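Local coordinates for invasion protein INVA (Salmonella enterica, PDB 2X49), which forms part of the type III secretion export apparatus in the bacterial inner membrane and is involved in invasion of intestinal epithelial cells, at residues E216-F230 and L313-K325. Numbering follows the deposited sequence.
Sequences EHIRGAMARYICHKF and LEVLSFGEIADSK
R219 reaches from helix 211-221 to E320 and grips its carboxylate side-on. R219 CB lies 3.4 Å from E320 OE2. CG and CD then pass the same oxygen, and the bend at chi3 (62°) turns the NE-NH2 edge of the guanidinium to the carboxylate, the two planes 44° apart. R219 NE donates to E320 OE2 (2.7 Å) on its syn side, though 35° out of the carboxylate plane. NH2 of R219 donates to OE1 of E320 at 2.9 Å, nearly straight, from above the carboxylate plane. L316 CD2 lies at the edge of the R219 guanidinium, nearest NH2. S317 N binds E320 OE1 from the opposite face, so two donors fix this oxygen. A water donates to both E320 OE2 and E216 OE2. It bridges two acids that R299 of helix 299-306 also approaches, with a salt bridge to E216.

Further along, L316 CD2 packs on CG2 of I226 and on the F230 ring. E314 CG meets F230 CE1 at the ring edge (3.7 Å). C227 SG, a ligand of the bound mercury ion, lies 3.6 Å from S324 N. Helices 211-221 and 223-231 thus pack over strand 314-317, an outermost strand of a four-stranded parallel sheet, and the turn after it, in this FHIPEP-family C-terminal domain.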
ATOM      1  N   GLU A 216     -12.399   2.165  10.598  1.00 18.27           N
ATOM      2  CA  GLU A 216     -13.158   1.284   9.716  1.00 18.22           C
ATOM      3  C   GLU A 216     -14.342   2.042   9.086  1.00 19.53           C
ATOM      4  O   GLU A 216     -14.745   1.817   7.923  1.00 18.72           O
ATOM      5  CB  GLU A 216     -13.598   0.012  10.451  1.00 17.72           C
ATOM      6  CG  GLU A 216     -13.826  -1.127   9.524  1.00 20.71           C
ATOM      7  CD  GLU A 216     -12.560  -1.622   8.777  1.00 20.86           C
ATOM      8  OE1 GLU A 216     -11.395  -1.240   9.119  1.00 17.85           O
ATOM      9  OE2 GLU A 216     -12.731  -2.441   7.848  1.00 19.12           O
ATOM     10  N   HIS A 217     -14.986   2.877   9.902  1.00 17.64           N
ATOM     11  CA  HIS A 217     -16.103   3.651   9.410  1.00 17.58           C
ATOM     12  C   HIS A 217     -15.669   4.676   8.366  1.00 17.46           C
ATOM     13  O   HIS A 217     -16.364   4.943   7.371  1.00 17.54           O
ATOM     14  CB  HIS A 217     -16.893   4.328  10.540  1.00 17.80           C
ATOM     15  CG  HIS A 217     -17.625   3.375  11.433  1.00 19.43           C
ATOM     16  ND1 HIS A 217     -18.652   2.571  10.987  1.00 19.31           N
ATOM     17  CD2 HIS A 217     -17.520   3.135  12.766  1.00 23.51           C
ATOM     18  CE1 HIS A 217     -19.115   1.839  11.988  1.00 22.68           C
ATOM     19  NE2 HIS A 217     -18.459   2.183  13.085  1.00 22.71           N
ATOM     20  N   ILE A 218     -14.521   5.271   8.632  1.00 17.90           N
ATOM     21  CA  ILE A 218     -13.946   6.282   7.726  1.00 17.31           C
ATOM     22  C   ILE A 218     -13.616   5.623   6.372  1.00 18.31           C
ATOM     23  O   ILE A 218     -13.946   6.126   5.289  1.00 18.18           O
ATOM     24  CB  ILE A 218     -12.727   7.028   8.299  1.00 18.43           C
ATOM     25  CG1 ILE A 218     -13.080   7.728   9.628  1.00 18.20           C
ATOM     26  CG2 ILE A 218     -12.183   8.020   7.294  1.00 17.98           C
ATOM     27  CD1 ILE A 218     -14.368   8.479   9.605  1.00 19.90           C
ATOM     28  N   ARG A 219     -13.037   4.443   6.467  1.00 18.66           N
ATOM     29  CA  ARG A 219     -12.689   3.660   5.241  1.00 17.79           C
ATOM     30  C   ARG A 219     -13.954   3.461   4.451  1.00 18.97           C
ATOM     31  O   ARG A 219     -14.021   3.580   3.228  1.00 18.55           O
ATOM     32  CB  ARG A 219     -12.074   2.310   5.565  1.00 17.60           C
ATOM     33  CG  ARG A 219     -10.655   2.354   6.012  1.00 18.38           C
ATOM     34  CD  ARG A 219     -10.158   0.967   6.218  1.00 17.19           C
ATOM     35  NE  ARG A 219     -10.156   0.139   5.008  1.00 17.81           N
ATOM     36  CZ  ARG A 219      -9.065  -0.093   4.273  1.00 17.39           C
ATOM     37  NH1 ARG A 219      -7.871   0.423   4.645  1.00 18.19           N
ATOM     38  NH2 ARG A 219      -9.159  -0.861   3.180  1.00 17.53           N
ATOM     39  N   GLY A 220     -15.007   3.114   5.166  1.00 18.22           N
ATOM     40  CA  GLY A 220     -16.303   2.900   4.493  1.00 17.99           C
ATOM     41  C   GLY A 220     -16.823   4.138   3.740  1.00 18.55           C
ATOM     42  O   GLY A 220     -17.377   4.083   2.630  1.00 16.91           O
ATOM     43  N   ALA A 221     -16.663   5.268   4.386  1.00 18.17           N
ATOM     44  CA  ALA A 221     -17.120   6.534   3.825  1.00 19.00           C
ATOM     45  C   ALA A 221     -16.336   6.840   2.562  1.00 19.04           C
ATOM     46  O   ALA A 221     -16.824   7.440   1.613  1.00 21.01           O
ATOM     47  CB  ALA A 221     -16.976   7.707   4.827  1.00 18.83           C
ATOM     48  N   MET A 222     -15.109   6.381   2.567  1.00 18.78           N
ATOM     49  CA  MET A 222     -14.121   6.688   1.508  1.00 18.75           C
ATOM     50  C   MET A 222     -14.064   5.614   0.450  1.00 17.26           C
ATOM     51  O   MET A 222     -13.159   5.579  -0.374  1.00 17.26           O
ATOM     52  CB  MET A 222     -12.716   6.886   2.113  1.00 18.22           C
ATOM     53  CG  MET A 222     -12.576   8.156   2.948  1.00 21.63           C
ATOM     54  SD  MET A 222     -13.177   9.711   2.229  1.00 28.07           S
ATOM     55  CE  MET A 222     -11.870   9.919   0.990  1.00 28.15           C
ATOM     56  N   ALA A 223     -15.028   4.712   0.497  1.00 16.57           N
ATOM     57  CA  ALA A 223     -14.982   3.517  -0.347  1.00 16.36           C
ATOM     58  C   ALA A 223     -14.629   3.753  -1.840  1.00 16.25           C
ATOM     59  O   ALA A 223     -13.745   3.111  -2.426  1.00 16.45           O
ATOM     60  CB  ALA A 223     -16.273   2.723  -0.244  1.00 16.56           C
ATOM     61  N   ARG A 224     -15.298   4.736  -2.406  1.00 16.58           N
ATOM     62  CA  ARG A 224     -15.106   5.052  -3.801  1.00 17.38           C
ATOM     63  C   ARG A 224     -13.652   5.371  -4.088  1.00 16.28           C
ATOM     64  O   ARG A 224     -13.088   4.959  -5.083  1.00 17.54           O
ATOM     65  CB  ARG A 224     -15.987   6.236  -4.204  1.00 17.86           C
ATOM     66  CG  ARG A 224     -15.671   6.797  -5.545  1.00 21.39           C
ATOM     67  CD  ARG A 224     -16.617   7.950  -5.842  1.00 23.70           C
ATOM     68  NE  ARG A 224     -16.356   8.540  -7.150  1.00 26.74           N
ATOM     69  CZ  ARG A 224     -17.256   9.201  -7.870  1.00 30.39           C
ATOM     70  NH1 ARG A 224     -18.499   9.379  -7.419  1.00 32.19           N
ATOM     71  NH2 ARG A 224     -16.913   9.692  -9.045  1.00 31.98           N
ATOM     72  N   TYR A 225     -13.061   6.083  -3.156  1.00 16.92           N
ATOM     73  CA  TYR A 225     -11.675   6.609  -3.328  1.00 16.40           C
ATOM     74  C   TYR A 225     -10.629   5.533  -3.125  1.00 18.03           C
ATOM     75  O   TYR A 225      -9.574   5.522  -3.748  1.00 20.29           O
ATOM     76  CB  TYR A 225     -11.473   7.834  -2.425  1.00 16.26           C
ATOM     77  CG  TYR A 225     -12.436   8.913  -2.862  1.00 16.54           C
ATOM     78  CD1 TYR A 225     -12.114   9.765  -3.914  1.00 16.50           C
ATOM     79  CD2 TYR A 225     -13.689   9.029  -2.297  1.00 20.10           C
ATOM     80  CE1 TYR A 225     -13.047  10.713  -4.406  1.00 19.27           C
ATOM     81  CE2 TYR A 225     -14.610   9.966  -2.756  1.00 17.45           C
ATOM     82  CZ  TYR A 225     -14.288  10.807  -3.826  1.00 18.58           C
ATOM     83  OH  TYR A 225     -15.171  11.751  -4.314  1.00 20.39           O
ATOM     84  N   ILE A 226     -10.963   4.617  -2.239  1.00 17.77           N
ATOM     85  CA  ILE A 226     -10.103   3.470  -1.968  1.00 17.29           C
ATOM     86  C   ILE A 226     -10.069   2.592  -3.204  1.00 17.04           C
ATOM     87  O   ILE A 226      -9.034   2.187  -3.702  1.00 17.97           O
ATOM     88  CB  ILE A 226     -10.595   2.706  -0.721  1.00 18.12           C
ATOM     89  CG1 ILE A 226     -10.272   3.543   0.526  1.00 19.16           C
ATOM     90  CG2 ILE A 226      -9.924   1.320  -0.572  1.00 19.68           C
ATOM     91  CD1 ILE A 226     -10.947   3.122   1.840  1.00 18.82           C
ATOM     92  N   CYS A 227     -11.254   2.334  -3.705  1.00 16.95           N
ATOM     93  CA  CYS A 227     -11.372   1.432  -4.816  1.00 17.74           C
ATOM     94  C   CYS A 227     -10.576   2.023  -6.049  1.00 17.35           C
ATOM     95  O   CYS A 227      -9.769   1.347  -6.696  1.00 17.36           O
ATOM     96  CB  CYS A 227     -12.847   1.160  -5.067  1.00 17.87           C
ATOM     97  SG  CYS A 227     -13.288   0.136  -6.466  1.00 21.28           S
ATOM     98  N   HIS A 228     -10.832   3.284  -6.298  1.00 16.69           N
ATOM     99  CA  HIS A 228     -10.284   3.968  -7.510  1.00 16.68           C
ATOM    100  C   HIS A 228      -8.766   3.990  -7.468  1.00 16.31           C
ATOM    101  O   HIS A 228      -8.060   3.926  -8.492  1.00 15.98           O
ATOM    102  CB  HIS A 228     -10.847   5.381  -7.652  1.00 17.02           C
ATOM    103  CG  HIS A 228     -12.159   5.424  -8.360  1.00 17.07           C
ATOM    104  ND1 HIS A 228     -13.384   4.943  -8.018  1.00 18.31           N
ATOM    105  CD2 HIS A 228     -12.310   6.043  -9.583  1.00 18.98           C
ATOM    106  CE1 HIS A 228     -14.244   5.265  -9.044  1.00 18.19           C
ATOM    107  NE2 HIS A 228     -13.569   5.916  -9.977  1.00 20.42           N
ATOM    108  N   LYS A 229      -8.261   4.046  -6.261  1.00 13.44           N
ATOM    109  CA  LYS A 229      -6.803   4.075  -6.045  1.00 12.80           C
ATOM    110  C   LYS A 229      -6.142   2.744  -6.347  1.00 12.08           C
ATOM    111  O   LYS A 229      -5.127   2.672  -7.034  1.00 10.41           O
ATOM    112  CB  LYS A 229      -6.439   4.507  -4.621  1.00 12.84           C
ATOM    113  CG  LYS A 229      -4.940   4.836  -4.533  1.00 13.97           C
ATOM    114  CD  LYS A 229      -4.519   5.229  -3.164  1.00 16.60           C
ATOM    115  CE  LYS A 229      -3.000   5.178  -3.054  1.00 16.55           C
ATOM    116  NZ  LYS A 229      -2.467   3.795  -2.956  1.00 19.06           N
ATOM    117  N   PHE A 230      -6.722   1.691  -5.809  1.00 12.69           N
ATOM    118  CA  PHE A 230      -6.156   0.358  -5.939  1.00 13.52           C
ATOM    119  C   PHE A 230      -6.258  -0.189  -7.335  1.00 14.49           C
ATOM    120  O   PHE A 230      -5.415  -0.951  -7.788  1.00 14.07           O
ATOM    121  CB  PHE A 230      -6.733  -0.640  -4.942  1.00 14.42           C
ATOM    122  CG  PHE A 230      -6.055  -0.585  -3.592  1.00 14.35           C
ATOM    123  CD1 PHE A 230      -4.895  -1.258  -3.341  1.00 15.63           C
ATOM    124  CD2 PHE A 230      -6.676   0.123  -2.558  1.00 13.06           C
ATOM    125  CE1 PHE A 230      -4.304  -1.187  -2.092  1.00 16.33           C
ATOM    126  CE2 PHE A 230      -6.085   0.197  -1.324  1.00 16.31           C
ATOM    127  CZ  PHE A 230      -4.932  -0.455  -1.086  1.00 15.35           C
ATOM    128  N   LEU A 313       0.501  -6.958   1.114  1.00 16.94           N
ATOM    129  CA  LEU A 313      -0.828  -7.459   0.636  1.00 17.45           C
ATOM    130  C   LEU A 313      -1.972  -6.751   1.344  1.00 17.15           C
ATOM    131  O   LEU A 313      -2.298  -7.070   2.482  1.00 17.90           O
ATOM    132  CB  LEU A 313      -0.940  -8.988   0.821  1.00 17.69           C
ATOM    133  CG  LEU A 313      -2.188  -9.686   0.306  1.00 20.28           C
ATOM    134  CD1 LEU A 313      -2.479  -9.332  -1.159  1.00 18.19           C
ATOM    135  CD2 LEU A 313      -1.981 -11.195   0.463  1.00 23.92           C
ATOM    136  N   GLU A 314      -2.574  -5.795   0.666  1.00 16.64           N
ATOM    137  CA  GLU A 314      -3.703  -5.058   1.300  1.00 17.36           C
ATOM    138  C   GLU A 314      -4.988  -5.903   1.215  1.00 17.37           C
ATOM    139  O   GLU A 314      -5.146  -6.854   0.432  1.00 17.27           O
ATOM    140  CB  GLU A 314      -3.891  -3.676   0.763  1.00 18.44           C
ATOM    141  CG  GLU A 314      -2.640  -2.796   0.790  1.00 18.36           C
ATOM    142  CD  GLU A 314      -1.888  -2.680   2.115  1.00 20.54           C
ATOM    143  OE1 GLU A 314      -2.496  -2.873   3.201  1.00 21.24           O
ATOM    144  OE2 GLU A 314      -0.664  -2.365   2.078  1.00 21.64           O
ATOM    145  N   VAL A 315      -5.846  -5.570   2.174  1.00 17.49           N
ATOM    146  CA  VAL A 315      -7.108  -6.293   2.394  1.00 16.96           C
ATOM    147  C   VAL A 315      -8.254  -5.293   2.311  1.00 16.56           C
ATOM    148  O   VAL A 315      -8.313  -4.358   3.068  1.00 17.35           O
ATOM    149  CB  VAL A 315      -7.122  -7.040   3.760  1.00 16.61           C
ATOM    150  CG1 VAL A 315      -8.372  -7.906   3.839  1.00 17.35           C
ATOM    151  CG2 VAL A 315      -5.799  -7.886   4.016  1.00 18.12           C
ATOM    152  N   LEU A 316      -9.128  -5.530   1.337  1.00 15.61           N
ATOM    153  CA  LEU A 316     -10.356  -4.707   1.110  1.00 16.47           C
ATOM    154  C   LEU A 316     -11.608  -5.489   1.426  1.00 16.99           C
ATOM    155  O   LEU A 316     -11.671  -6.697   1.246  1.00 16.98           O
ATOM    156  CB  LEU A 316     -10.436  -4.196  -0.341  1.00 17.14           C
ATOM    157  CG  LEU A 316      -9.257  -3.367  -0.907  1.00 16.68           C
ATOM    158  CD1 LEU A 316      -9.573  -2.717  -2.264  1.00 18.46           C
ATOM    159  CD2 LEU A 316      -8.767  -2.317   0.057  1.00 17.77           C
ATOM    160  N   SER A 317     -12.628  -4.755   1.878  1.00 17.09           N
ATOM    161  CA  SER A 317     -13.920  -5.365   2.073  1.00 16.59           C
ATOM    162  C   SER A 317     -14.750  -5.328   0.783  1.00 16.04           C
ATOM    163  O   SER A 317     -14.522  -4.527  -0.112  1.00 16.13           O
ATOM    164  CB  SER A 317     -14.652  -4.704   3.209  1.00 16.02           C
ATOM    165  OG  SER A 317     -15.062  -3.413   2.806  1.00 18.02           O
ATOM    166  N   PHE A 318     -15.737  -6.203   0.718  1.00 16.22           N
ATOM    167  CA  PHE A 318     -16.652  -6.256  -0.428  1.00 16.28           C
ATOM    168  C   PHE A 318     -17.329  -4.899  -0.661  1.00 17.02           C
ATOM    169  O   PHE A 318     -17.542  -4.463  -1.797  1.00 18.31           O
ATOM    170  CB  PHE A 318     -17.699  -7.371  -0.278  1.00 16.23           C
ATOM    171  CG  PHE A 318     -17.126  -8.767  -0.109  1.00 16.84           C
ATOM    172  CD1 PHE A 318     -16.080  -9.232  -0.901  1.00 17.97           C
ATOM    173  CD2 PHE A 318     -17.631  -9.626   0.855  1.00 17.30           C
ATOM    174  CE1 PHE A 318     -15.598 -10.537  -0.743  1.00 19.48           C
ATOM    175  CE2 PHE A 318     -17.137 -10.938   1.022  1.00 21.23           C
ATOM    176  CZ  PHE A 318     -16.110 -11.379   0.232  1.00 18.12           C
ATOM    177  N   GLY A 319     -17.679  -4.217   0.417  1.00 16.86           N
ATOM    178  CA  GLY A 319     -18.280  -2.890   0.305  1.00 17.36           C
ATOM    179  C   GLY A 319     -17.359  -1.816  -0.239  1.00 17.61           C
ATOM    180  O   GLY A 319     -17.749  -0.838  -0.874  1.00 16.69           O
ATOM    181  N   GLU A 320     -16.094  -2.004   0.061  1.00 16.42           N
ATOM    182  CA  GLU A 320     -15.061  -1.060  -0.341  1.00 18.03           C
ATOM    183  C   GLU A 320     -14.894  -1.041  -1.841  1.00 18.26           C
ATOM    184  O   GLU A 320     -14.518  -0.014  -2.390  1.00 21.68           O
ATOM    185  CB  GLU A 320     -13.734  -1.270   0.387  1.00 16.54           C
ATOM    186  CG  GLU A 320     -13.788  -0.674   1.833  1.00 19.40           C
ATOM    187  CD  GLU A 320     -12.584  -1.051   2.728  1.00 19.87           C
ATOM    188  OE1 GLU A 320     -11.736  -1.853   2.316  1.00 21.61           O
ATOM    189  OE2 GLU A 320     -12.557  -0.584   3.897  1.00 20.05           O
ATOM    190  N   ILE A 321     -15.261  -2.135  -2.498  1.00 18.04           N
ATOM    191  CA  ILE A 321     -15.119  -2.246  -3.978  1.00 17.46           C
ATOM    192  C   ILE A 321     -16.472  -2.182  -4.718  1.00 16.63           C
ATOM    193  O   ILE A 321     -16.599  -2.654  -5.841  1.00 16.75           O
ATOM    194  CB  ILE A 321     -14.283  -3.511  -4.422  1.00 17.13           C
ATOM    195  CG1 ILE A 321     -15.044  -4.800  -4.109  1.00 19.53           C
ATOM    196  CG2 ILE A 321     -12.876  -3.486  -3.786  1.00 18.57           C
ATOM    197  CD1 ILE A 321     -14.675  -5.959  -5.005  1.00 21.14           C
ATOM    198  N   ALA A 322     -17.448  -1.527  -4.097  1.00 15.40           N
ATOM    199  CA  ALA A 322     -18.795  -1.382  -4.676  1.00 15.62           C
ATOM    200  C   ALA A 322     -18.787  -0.644  -6.009  1.00 16.27           C
ATOM    201  O   ALA A 322     -19.598  -0.901  -6.897  1.00 16.45           O
ATOM    202  CB  ALA A 322     -19.747  -0.689  -3.661  1.00 14.60           C
ATOM    203  N   ASP A 323     -17.810   0.238  -6.157  1.00 16.52           N
ATOM    204  CA  ASP A 323     -17.733   1.098  -7.373  1.00 17.82           C
ATOM    205  C   ASP A 323     -16.785   0.527  -8.377  1.00 17.23           C
ATOM    206  O   ASP A 323     -16.417   1.180  -9.355  1.00 17.99           O
ATOM    207  CB  ASP A 323     -17.323   2.546  -7.039  1.00 17.89           C
ATOM    208  CG  ASP A 323     -18.512   3.413  -6.662  1.00 22.49           C
ATOM    209  OD1 ASP A 323     -18.456   4.645  -6.891  1.00 29.04           O
ATOM    210  OD2 ASP A 323     -19.532   2.874  -6.158  1.00 29.19           O
ATOM    211  N   SER A 324     -16.378  -0.702  -8.125  1.00 16.95           N
ATOM    212  CA  SER A 324     -15.438  -1.338  -9.039  1.00 17.39           C
ATOM    213  C   SER A 324     -16.094  -1.602 -10.372  1.00 17.95           C
ATOM    214  O   SER A 324     -17.295  -1.560 -10.554  1.00 17.15           O
ATOM    215  CB  SER A 324     -14.810  -2.609  -8.485  1.00 18.31           C
ATOM    216  OG  SER A 324     -15.781  -3.572  -8.144  1.00 21.17           O
ATOM    217  N   LYS A 325     -15.193  -1.827 -11.296  1.00 18.44           N
ATOM    218  CA  LYS A 325     -15.518  -2.093 -12.685  1.00 19.13           C
ATOM    219  C   LYS A 325     -15.063  -3.510 -12.927  1.00 18.76           C
ATOM    220  O   LYS A 325     -15.516  -4.436 -12.265  1.00 19.59           O
ATOM    221  CB  LYS A 325     -14.828  -1.086 -13.599  1.00 19.64           C
ATOM    222  CG  LYS A 325     -15.525   0.275 -13.536  1.00 20.20           C
ATOM    223  CD  LYS A 325     -14.638   1.417 -14.009  1.00 23.16           C
ATOM    224  CE  LYS A 325     -15.506   2.646 -14.298  1.00 23.61           C
ATOM    225  NZ  LYS A 325     -14.731   3.833 -14.785  1.00 25.46           N
TER
HETATM  226  O   HOH W   1     -14.407  -1.784   5.439  1.00 28.51           O